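Local atomic coordinates of C381 turret protein (Sulfolobus turreted icosahedral virus, PDB entry 4IND), a protein that probably builds the turrets of the viral particle, folding into three successive jelly-roll domains and assembling as five copies of the chain. Residues A[152-157]-A[256-261]; A[78-83]-A[143-148]; A[175-180]-A[260-265]. One frame throughout, in Å; residues are numbered along the deposited sequence.

Interaction 1: A[152-157]-A[256-261]; sequences GNRINI and GLEVEE. With 2HP (dihydrogenphosphate ion), chain Y.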
loop_
_atom_site.group_PDB
_atom_site.type_symbol
_atom_site.label_atom_id
_atom_site.label_comp_id
_atom_site.label_asym_id
_atom_site.label_seq_id
_atom_site.Cartn_x
_atom_site.Cartn_y
_atom_site.Cartn_z
ATOM N N GLY A 152 -6.239 -2.167 -9.521
ATOM C CA GLY A 152 -6.040 -0.950 -10.272
ATOM C C GLY A 152 -6.964 -0.819 -11.456
ATOM O O GLY A 152 -6.684 -0.036 -12.362
ATOM N N ASN A 153 -8.065 -1.568 -11.461
ATOM C CA ASN A 153 -9.053 -1.384 -12.520
ATOM C C ASN A 153 -9.914 -0.154 -12.312
ATOM O O ASN A 153 -9.962 0.407 -11.226
ATOM C CB ASN A 153 -9.911 -2.634 -12.708
ATOM C CG ASN A 153 -9.157 -3.728 -13.433
ATOM O OD1 ASN A 153 -8.203 -3.450 -14.171
ATOM N ND2 ASN A 153 -9.561 -4.974 -13.220
ATOM N N ARG A 154 -10.582 0.267 -13.372
ATOM C CA ARG A 154 -11.448 1.418 -13.318
ATOM C C ARG A 154 -12.743 1.050 -13.992
ATOM O O ARG A 154 -12.819 0.046 -14.707
ATOM C CB ARG A 154 -10.819 2.582 -14.096
ATOM C CG ARG A 154 -10.425 2.193 -15.520
ATOM C CD ARG A 154 -9.989 3.413 -16.340
ATOM N NE ARG A 154 -9.474 3.013 -17.654
ATOM C CZ ARG A 154 -8.936 3.862 -18.527
ATOM N NH1 ARG A 154 -8.842 5.137 -18.216
ATOM N NH2 ARG A 154 -8.503 3.443 -19.705
ATOM N N ILE A 155 -13.760 1.858 -13.764
ATOM C CA ILE A 155 -14.969 1.786 -14.572
ATOM C C ILE A 155 -14.638 2.494 -15.880
ATOM O O ILE A 155 -14.150 3.626 -15.869
ATOM C CB ILE A 155 -16.127 2.514 -13.882
ATOM C CG1 ILE A 155 -16.537 1.757 -12.609
ATOM C CG2 ILE A 155 -17.340 2.637 -14.818
ATOM C CD1 ILE A 155 -17.565 2.516 -11.783
ATOM N N ASN A 156 -14.859 1.811 -17.002
ATOM C CA ASN A 156 -14.616 2.409 -18.323
ATOM C C ASN A 156 -15.708 1.945 -19.307
ATOM O O ASN A 156 -15.534 0.995 -20.045
ATOM C CB ASN A 156 -13.223 2.063 -18.826
ATOM C CG ASN A 156 -12.863 2.808 -20.108
ATOM O OD1 ASN A 156 -13.634 3.642 -20.575
ATOM N ND2 ASN A 156 -11.695 2.502 -20.682
ATOM N N ILE A 157 -16.844 2.627 -19.274
ATOM C CA ILE A 157 -17.957 2.331 -20.188
ATOM C C ILE A 157 -17.888 3.266 -21.390
ATOM O O ILE A 157 -17.784 4.474 -21.213
ATOM C CB ILE A 157 -19.288 2.550 -19.481
ATOM C CG1 ILE A 157 -19.402 1.599 -18.276
ATOM C CG2 ILE A 157 -20.473 2.333 -20.437
ATOM C CD1 ILE A 157 -20.592 1.929 -17.376
ATOM N N GLY A 256 -20.450 8.277 -22.206
ATOM C CA GLY A 256 -19.715 7.180 -21.628
ATOM C C GLY A 256 -19.437 7.529 -20.182
ATOM O O GLY A 256 -19.802 8.612 -19.719
ATOM N N LEU A 257 -18.818 6.606 -19.450
ATOM C CA LEU A 257 -18.518 6.852 -18.047
ATOM C C LEU A 257 -17.231 6.173 -17.670
ATOM O O LEU A 257 -17.079 4.960 -17.819
ATOM C CB LEU A 257 -19.647 6.322 -17.154
ATOM C CG LEU A 257 -19.356 6.418 -15.647
ATOM C CD1 LEU A 257 -19.300 7.868 -15.218
ATOM C CD2 LEU A 257 -20.440 5.653 -14.843
ATOM N N GLU A 258 -16.316 6.967 -17.144
ATOM C CA GLU A 258 -15.019 6.472 -16.719
ATOM C C GLU A 258 -14.839 6.988 -15.295
ATOM O O GLU A 258 -14.941 8.194 -15.030
ATOM C CB GLU A 258 -13.971 7.005 -17.718
ATOM C CG GLU A 258 -12.511 6.646 -17.499
ATOM C CD GLU A 258 -11.631 7.227 -18.620
ATOM O OE1 GLU A 258 -11.872 6.857 -19.793
ATOM O OE2 GLU A 258 -10.729 8.066 -18.334
ATOM N N VAL A 259 -14.627 6.070 -14.355
ATOM C CA VAL A 259 -14.352 6.435 -12.963
ATOM C C VAL A 259 -13.072 5.745 -12.555
ATOM O O VAL A 259 -12.982 4.523 -12.629
ATOM C CB VAL A 259 -15.482 5.951 -12.026
ATOM C CG1 VAL A 259 -15.249 6.465 -10.601
ATOM C CG2 VAL A 259 -16.836 6.398 -12.554
ATOM N N GLU A 260 -12.082 6.515 -12.126
ATOM C CA GLU A 260 -10.750 5.972 -11.897
ATOM C C GLU A 260 -10.059 6.701 -10.763
ATOM O O GLU A 260 -10.229 7.918 -10.594
ATOM C CB GLU A 260 -9.917 6.100 -13.180
ATOM C CG GLU A 260 -9.888 7.518 -13.695
ATOM C CD GLU A 260 -9.779 7.612 -15.209
ATOM O OE1 GLU A 260 -9.439 6.604 -15.869
ATOM O OE2 GLU A 260 -10.035 8.707 -15.747
ATOM N N GLU A 261 -9.283 5.966 -9.971
ATOM C CA GLU A 261 -8.542 6.572 -8.875
ATOM C C GLU A 261 -7.337 7.343 -9.419
ATOM O O GLU A 261 -6.672 6.894 -10.360
ATOM C CB GLU A 261 -8.076 5.497 -7.888
ATOM C CG GLU A 261 -7.651 6.054 -6.536
ATOM C CD GLU A 261 -7.210 4.978 -5.549
ATOM O OE1 GLU A 261 -7.386 3.771 -5.840
ATOM O OE2 GLU A 261 -6.678 5.345 -4.485
HETATM P P 2HP Y . -8.137 7.576 -21.218
HETATM O O1 2HP Y . -7.348 8.898 -21.462
HETATM O O2 2HP Y . -7.531 6.781 -20.105
HETATM O O3 2HP Y . -8.000 6.651 -22.377
HETATM O O4 2HP Y . -9.623 7.924 -20.918
HETATM O O HOH W 1 -8.877 3.123 -10.914
#
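R154 and E260 form the shortest salt bridge of this contact: R154 NH1 lies 2.8 Å from E260 OE1, with an N-H...O angle of 159°, and the oxygen sits at the guanidinium edge, close to its plane. R154 NH1 also donates to O2 of the dihydrogenphosphate ion, at 2.8 Å and nearly straight at 172°. A looser ionic contact joins R154 NH1 to E258 OE2 (3.5 Å), so two carboxylates and the phosphate converge on R154 NH1. R154 reaches them with CG between its backbone N and carbonyl carbon (chi1 53°) and an extended chain from there to NE. K181 and the backbone N of E237 of a second subunit also bind the ion, while E125 and D238 of that subunit take R154 NE and NH2 in salt bridges.

Beneath these groups the strands run antiparallel. I155 and V259 exchange N-H...O bonds, as do I157 and L257; N156 and E258 are the non-hydrogen-bonded pair between them. The other face is apolar: I155 and V259 lie side by side, CB to CB at 4.0 Å, and I155 CG2 meets L257 CD2 at 4.3 Å.

The chemistry implies a jelly-roll strand pair with an apolar face packed partly on the first domain (V148, Y119, I121) and a charged face whose carboxylates and phosphate are probably offset in part by R154 and by K181, which binds the ion, where subunits meet.

Interaction 2: A[78-83]-A[143-148]; sequences GLYLIR and FSLERV. With 2HP (dihydrogenphosphate ion), chain U.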
loop_
_atom_site.group_PDB
_atom_site.type_symbol
_atom_site.label_atom_id
_atom_site.label_comp_id
_atom_site.label_asym_id
_atom_site.label_seq_id
_atom_site.Cartn_x
_atom_site.Cartn_y
_atom_site.Cartn_z
ATOM N N GLY A 78 -19.263 -5.042 -2.293
ATOM C CA GLY A 78 -18.351 -4.184 -3.044
ATOM C C GLY A 78 -19.056 -3.619 -4.249
ATOM O O GLY A 78 -20.264 -3.772 -4.385
ATOM N N LEU A 79 -18.301 -2.930 -5.099
ATOM C CA LEU A 79 -18.851 -2.282 -6.290
ATOM C C LEU A 79 -18.489 -3.118 -7.502
ATOM O O LEU A 79 -17.324 -3.353 -7.770
ATOM C CB LEU A 79 -18.268 -0.868 -6.432
ATOM C CG LEU A 79 -18.718 -0.162 -7.732
ATOM C CD1 LEU A 79 -20.236 0.011 -7.735
ATOM C CD2 LEU A 79 -18.003 1.170 -7.882
ATOM N N TYR A 80 -19.501 -3.582 -8.231
ATOM C CA TYR A 80 -19.290 -4.483 -9.357
ATOM C C TYR A 80 -19.515 -3.794 -10.671
ATOM O O TYR A 80 -20.446 -3.006 -10.818
ATOM C CB TYR A 80 -20.273 -5.673 -9.295
ATOM C CG TYR A 80 -19.912 -6.662 -8.208
ATOM C CD1 TYR A 80 -19.108 -7.766 -8.476
ATOM C CD2 TYR A 80 -20.375 -6.496 -6.916
ATOM C CE1 TYR A 80 -18.764 -8.659 -7.480
ATOM C CE2 TYR A 80 -20.027 -7.374 -5.919
ATOM C CZ TYR A 80 -19.232 -8.462 -6.204
ATOM O OH TYR A 80 -18.894 -9.361 -5.210
ATOM N N LEU A 81 -18.654 -4.122 -11.627
ATOM C CA LEU A 81 -18.886 -3.826 -13.016
ATOM C C LEU A 81 -19.441 -5.105 -13.599
ATOM O O LEU A 81 -18.821 -6.173 -13.489
ATOM C CB LEU A 81 -17.577 -3.480 -13.736
ATOM C CG LEU A 81 -17.783 -3.388 -15.255
ATOM C CD1 LEU A 81 -18.379 -2.027 -15.595
ATOM C CD2 LEU A 81 -16.488 -3.655 -16.041
ATOM N N ILE A 82 -20.607 -4.997 -14.222
ATOM C CA ILE A 82 -21.234 -6.147 -14.868
ATOM C C ILE A 82 -21.061 -5.997 -16.377
ATOM O O ILE A 82 -21.292 -4.914 -16.935
ATOM C CB ILE A 82 -22.708 -6.211 -14.508
ATOM C CG1 ILE A 82 -22.851 -6.676 -13.053
ATOM C CG2 ILE A 82 -23.472 -7.131 -15.457
ATOM C CD1 ILE A 82 -24.243 -6.557 -12.511
ATOM N N ARG A 83 -20.625 -7.071 -17.030
ATOM C CA ARG A 83 -20.606 -7.118 -18.485
ATOM C C ARG A 83 -21.482 -8.275 -18.943
ATOM O O ARG A 83 -21.317 -9.414 -18.496
ATOM C CB ARG A 83 -19.177 -7.245 -19.012
ATOM C CG ARG A 83 -18.339 -5.947 -18.853
ATOM C CD ARG A 83 -16.874 -6.212 -19.086
ATOM N NE ARG A 83 -16.328 -7.089 -18.057
ATOM C CZ ARG A 83 -15.232 -7.825 -18.201
ATOM N NH1 ARG A 83 -14.551 -7.794 -19.338
ATOM N NH2 ARG A 83 -14.825 -8.593 -17.204
ATOM N N PHE A 143 -21.983 -13.684 -18.909
ATOM C CA PHE A 143 -22.398 -12.764 -17.863
ATOM C C PHE A 143 -21.261 -12.729 -16.867
ATOM O O PHE A 143 -20.871 -13.775 -16.338
ATOM C CB PHE A 143 -23.680 -13.239 -17.186
ATOM C CG PHE A 143 -24.222 -12.269 -16.151
ATOM C CD1 PHE A 143 -25.044 -11.216 -16.520
ATOM C CD2 PHE A 143 -23.876 -12.418 -14.806
ATOM C CE1 PHE A 143 -25.536 -10.329 -15.565
ATOM C CE2 PHE A 143 -24.356 -11.551 -13.842
ATOM C CZ PHE A 143 -25.197 -10.508 -14.213
ATOM N N SER A 144 -20.742 -11.525 -16.618
ATOM C CA SER A 144 -19.538 -11.311 -15.808
ATOM C C SER A 144 -19.789 -10.294 -14.694
ATOM O O SER A 144 -20.300 -9.204 -14.925
ATOM C CB SER A 144 -18.366 -10.849 -16.689
ATOM O OG SER A 144 -17.274 -10.360 -15.897
ATOM N N LEU A 145 -19.401 -10.663 -13.481
ATOM C CA LEU A 145 -19.468 -9.788 -12.307
ATOM C C LEU A 145 -18.056 -9.618 -11.811
ATOM O O LEU A 145 -17.434 -10.597 -11.402
ATOM C CB LEU A 145 -20.250 -10.491 -11.183
ATOM C CG LEU A 145 -21.766 -10.509 -11.197
ATOM C CD1 LEU A 145 -22.324 -11.668 -10.340
ATOM C CD2 LEU A 145 -22.255 -9.191 -10.651
ATOM N N GLU A 146 -17.516 -8.405 -11.838
ATOM C CA GLU A 146 -16.159 -8.222 -11.306
ATOM C C GLU A 146 -16.119 -6.959 -10.466
ATOM O O GLU A 146 -16.750 -5.968 -10.802
ATOM C CB GLU A 146 -15.104 -8.176 -12.438
ATOM C CG GLU A 146 -15.070 -6.859 -13.204
ATOM C CD GLU A 146 -13.686 -6.526 -13.802
ATOM O OE1 GLU A 146 -13.126 -7.354 -14.565
ATOM O OE2 GLU A 146 -13.177 -5.411 -13.526
ATOM N N ARG A 147 -15.378 -6.999 -9.367
ATOM C CA ARG A 147 -15.219 -5.824 -8.531
ATOM C C ARG A 147 -14.207 -4.879 -9.193
ATOM O O ARG A 147 -13.134 -5.297 -9.611
ATOM C CB ARG A 147 -14.751 -6.244 -7.126
ATOM C CG ARG A 147 -15.821 -7.077 -6.377
ATOM C CD ARG A 147 -15.415 -7.342 -4.939
ATOM N NE ARG A 147 -15.167 -6.081 -4.258
ATOM C CZ ARG A 147 -14.690 -5.977 -3.029
ATOM N NH1 ARG A 147 -14.412 -7.073 -2.337
ATOM N NH2 ARG A 147 -14.482 -4.775 -2.501
ATOM N N VAL A 148 -14.560 -3.611 -9.305
ATOM C CA VAL A 148 -13.634 -2.623 -9.897
ATOM C C VAL A 148 -12.821 -1.956 -8.792
ATOM O O VAL A 148 -13.190 -2.015 -7.638
ATOM C CB VAL A 148 -14.409 -1.568 -10.693
ATOM C CG1 VAL A 148 -15.175 -2.225 -11.813
ATOM C CG2 VAL A 148 -15.383 -0.829 -9.796
HETATM P P 2HP U . -14.654 -2.331 -5.285
HETATM O O1 2HP U . -14.690 -0.960 -4.658
HETATM O O2 2HP U . -15.666 -3.048 -4.447
HETATM O O3 2HP U . -13.221 -2.926 -5.116
HETATM O O4 2HP U . -15.132 -2.369 -6.771
HETATM O O HOH W 2 -17.425 -7.462 -15.466
#
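V148 and L81 meet in the tightest part of this contact: V148 CG1 is 3.3 Å from L81 CB, shorter than ordinary carbon-carbon contact, while its other methyl, CG2, touches L79 CD2 at 3.8 Å. R147 CG lies over one face of the Y80 ring, 3.9 Å from the centroid and 26° off the normal, a CH-pi contact displaced toward the rim; the Y80 hydroxyl itself bonds to the carbonyl of Q76. I82 and L145 share a face and lie side by side, with I82 CG1 3.5 Å from L145 CD2, and I82 CG2 leans on the ring of F143.

Five backbone hydrogen bonds tie the two strands, whose directions differ by 148°. They are the two central strands of a four-stranded antiparallel sheet ordered 19-21, 138-147, 78-88, 114-124, an order consistent with the BIDG sheet of a jelly roll.

The side carrying L81, R83, S144 and E146 is looser at its R83 end, where polar groups and water replace carbon packing. A water donates to L81 O at 2.7 Å and accepts from R83 NE at 2.8 Å. R83 bends at chi3 (-66°), and its NH2 comes 3.4 Å from E146 OE1, but that oxygen lies well out of the guanidinium plane, so only charge links them. The better-directed partners belong to a second subunit: the carbonyl of L75 for R83 NH2 and the backbone N of E77 for E146 OE1. At the far end, L79 N donates to dihydrogenphosphate O2 at 2.7 Å, and R147 NE and NH2 both donate to that oxygen, in plane at the guanidinium edge; R172 also binds the ion. The modelled ion is implausibly close to V148 O, so its placement is doubtful.

Interaction 3: A[175-180]-A[260-265]; sequences KGTYAI and EEINEL
A179 and E260 exchange the paired backbone bonds of this contact: A179 N to E260 O at 2.8 Å and E260 N to A179 O at 3.0 Å. Next to them, I262 N donates to T177 O at 2.9 Å, almost straight at 174°. Between these bonds sits the non-hydrogen-bonded pair Y178-E261. The short strand segments 176-180 and 260-262 are strongly twisted against each other, their N-to-C directions differing by 126°.

Water takes over where direct bonding stops. T177 N donates to a water 3.0 Å away, and that water donates to I262 O at 2.9 Å, bridging the backbones. It also reaches E261 OE2 in one of the two conformers of that side chain.

Apolar contacts centre on I262. I262 CG1, placed between backbone N and carbonyl carbon (chi1 64°), meets T177 CG2 at 3.7 Å; the other branch, I262 CG2, touches A179 CB at 3.9 Å. Across the sheet, the Y178 ring crosses E261 at an oblique angle, Y178 CD1 lying 3.9 Å from E261 CA. The Y178 hydroxyl bonds to the carbonyl of R174, and F149 meets the ring edge-to-face.

Beyond I262, polar groups turn to a second subunit: K175 of that subunit hydrogen-bonds N263 OD1, and R347 of the same subunit forms a salt bridge with E264. The pairing is thus directly bonded from A179 to I262, with a water bridging T177 N and I262 O at its end, and then gives way to intersubunit contacts as the chain heads for strand 266-278 of the third, nucleoplasmin-like region.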
loop_
_atom_site.group_PDB
_atom_site.type_symbol
_atom_site.label_atom_id
_atom_site.label_comp_id
_atom_site.label_asym_id
_atom_site.label_seq_id
_atom_site.Cartn_x
_atom_site.Cartn_y
_atom_site.Cartn_z
ATOM N N LYS A 175 -12.284 5.239 0.208
ATOM C CA LYS A 175 -11.417 6.409 0.343
ATOM C C LYS A 175 -10.431 6.533 -0.806
ATOM O O LYS A 175 -9.871 5.549 -1.297
ATOM C CB LYS A 175 -10.667 6.397 1.686
ATOM C CG LYS A 175 -9.623 5.293 1.831
ATOM C CD LYS A 175 -9.096 5.224 3.279
ATOM C CE LYS A 175 -7.957 4.221 3.427
ATOM N NZ LYS A 175 -6.724 4.709 2.730
ATOM N N GLY A 176 -10.217 7.769 -1.237
ATOM C CA GLY A 176 -9.326 8.042 -2.354
ATOM C C GLY A 176 -9.764 9.311 -3.054
ATOM O O GLY A 176 -10.746 9.930 -2.662
ATOM N N THR A 177 -9.014 9.726 -4.066
ATOM C CA THR A 177 -9.469 10.785 -4.946
ATOM C C THR A 177 -9.705 10.166 -6.306
ATOM O O THR A 177 -8.925 9.319 -6.754
ATOM C CB THR A 177 -8.419 11.911 -5.034
ATOM O OG1 THR A 177 -8.220 12.463 -3.724
ATOM C CG2 THR A 177 -8.890 13.015 -5.991
ATOM N N TYR A 178 -10.801 10.556 -6.951
ATOM C CA TYR A 178 -11.191 9.948 -8.209
ATOM C C TYR A 178 -11.474 10.953 -9.300
ATOM O O TYR A 178 -11.979 12.045 -9.045
ATOM C CB TYR A 178 -12.458 9.137 -8.010
ATOM C CG TYR A 178 -12.324 7.997 -7.030
ATOM C CD1 TYR A 178 -12.135 6.696 -7.472
ATOM C CD2 TYR A 178 -12.389 8.222 -5.664
ATOM C CE1 TYR A 178 -12.031 5.631 -6.571
ATOM C CE2 TYR A 178 -12.287 7.164 -4.751
ATOM C CZ TYR A 178 -12.099 5.885 -5.211
ATOM O OH TYR A 178 -12.013 4.832 -4.324
ATOM N N ALA A 179 -11.167 10.560 -10.527
ATOM C CA ALA A 179 -11.593 11.313 -11.699
ATOM C C ALA A 179 -12.868 10.658 -12.207
ATOM O O ALA A 179 -12.957 9.430 -12.274
ATOM C CB ALA A 179 -10.530 11.302 -12.765
ATOM N N ILE A 180 -13.862 11.472 -12.551
ATOM C CA ILE A 180 -15.040 10.965 -13.242
ATOM C C ILE A 180 -15.080 11.671 -14.589
ATOM O O ILE A 180 -15.217 12.893 -14.651
ATOM C CB ILE A 180 -16.304 11.275 -12.470
ATOM C CG1 ILE A 180 -16.279 10.540 -11.129
ATOM C CG2 ILE A 180 -17.528 10.865 -13.283
ATOM C CD1 ILE A 180 -17.402 10.963 -10.188
ATOM N N GLU A 260 -12.082 6.515 -12.126
ATOM C CA GLU A 260 -10.750 5.972 -11.897
ATOM C C GLU A 260 -10.059 6.701 -10.763
ATOM O O GLU A 260 -10.229 7.918 -10.594
ATOM C CB GLU A 260 -9.917 6.100 -13.180
ATOM C CG GLU A 260 -9.888 7.518 -13.695
ATOM C CD GLU A 260 -9.779 7.612 -15.209
ATOM O OE1 GLU A 260 -9.439 6.604 -15.869
ATOM O OE2 GLU A 260 -10.035 8.707 -15.747
ATOM N N GLU A 261 -9.283 5.966 -9.971
ATOM C CA GLU A 261 -8.542 6.572 -8.875
ATOM C C GLU A 261 -7.337 7.343 -9.419
ATOM O O GLU A 261 -6.672 6.894 -10.360
ATOM C CB GLU A 261 -8.076 5.497 -7.888
ATOM C CG GLU A 261 -7.651 6.054 -6.536
ATOM C CD GLU A 261 -7.210 4.978 -5.549
ATOM O OE1 GLU A 261 -7.386 3.771 -5.840
ATOM O OE2 GLU A 261 -6.678 5.345 -4.485
ATOM N N ILE A 262 -7.059 8.504 -8.823
ATOM C CA ILE A 262 -5.892 9.303 -9.201
ATOM C C ILE A 262 -4.991 9.588 -7.999
ATOM O O ILE A 262 -5.411 9.438 -6.845
ATOM C CB ILE A 262 -6.286 10.647 -9.865
ATOM C CG1 ILE A 262 -7.039 11.535 -8.874
ATOM C CG2 ILE A 262 -7.100 10.395 -11.148
ATOM C CD1 ILE A 262 -7.052 13.026 -9.279
ATOM N N ASN A 263 -3.740 9.947 -8.285
ATOM C CA ASN A 263 -2.851 10.502 -7.291
ATOM C C ASN A 263 -3.058 12.006 -7.229
ATOM O O ASN A 263 -3.728 12.576 -8.088
ATOM C CB ASN A 263 -1.395 10.139 -7.609
ATOM C CG ASN A 263 -1.100 8.689 -7.298
ATOM O OD1 ASN A 263 -1.641 8.142 -6.344
ATOM N ND2 ASN A 263 -0.271 8.050 -8.116
ATOM N N GLU A 264 -2.506 12.649 -6.210
ATOM C CA GLU A 264 -2.737 14.073 -6.035
ATOM C C GLU A 264 -2.455 14.837 -7.325
ATOM O O GLU A 264 -1.441 14.623 -7.986
ATOM C CB GLU A 264 -1.886 14.650 -4.902
ATOM C CG GLU A 264 -2.211 16.116 -4.659
ATOM C CD GLU A 264 -1.370 16.742 -3.564
ATOM O OE1 GLU A 264 -1.826 17.750 -2.987
ATOM O OE2 GLU A 264 -0.259 16.237 -3.286
ATOM N N LEU A 265 -3.380 15.714 -7.686
ATOM C CA LEU A 265 -3.236 16.529 -8.874
ATOM C C LEU A 265 -3.266 18.005 -8.501
ATOM O O LEU A 265 -4.313 18.561 -8.176
ATOM C CB LEU A 265 -4.359 16.201 -9.867
ATOM C CG LEU A 265 -4.477 17.132 -11.088
ATOM C CD1 LEU A 265 -3.149 17.305 -11.806
ATOM C CD2 LEU A 265 -5.548 16.608 -12.052
HETATM O O HOH W 3 -6.496 8.108 -4.461
#

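Overall arrangement
Interactions 1 and 3 are parts of one sheet, ordered 155-163, 253-262, 176-187, 221-232: strand 253-262 pairs on one side with 155-163 and on the other with 176-187, and the contacts share E260 and E261. Their centres are about 11 Å apart. Interaction 2 belongs to the corresponding sheet of the first domain, its centre about 12 Å from that of interaction 1, and closes before it opens; I155 packs on V148 and L79 across the domain junction. Interactions 2 and 3 lie about 20 Å apart between centres, without touching. In sequence, 175-180 falls between the segments of interaction 1. Together they run from the first jelly roll through the second toward the third, each meeting neighbouring subunits.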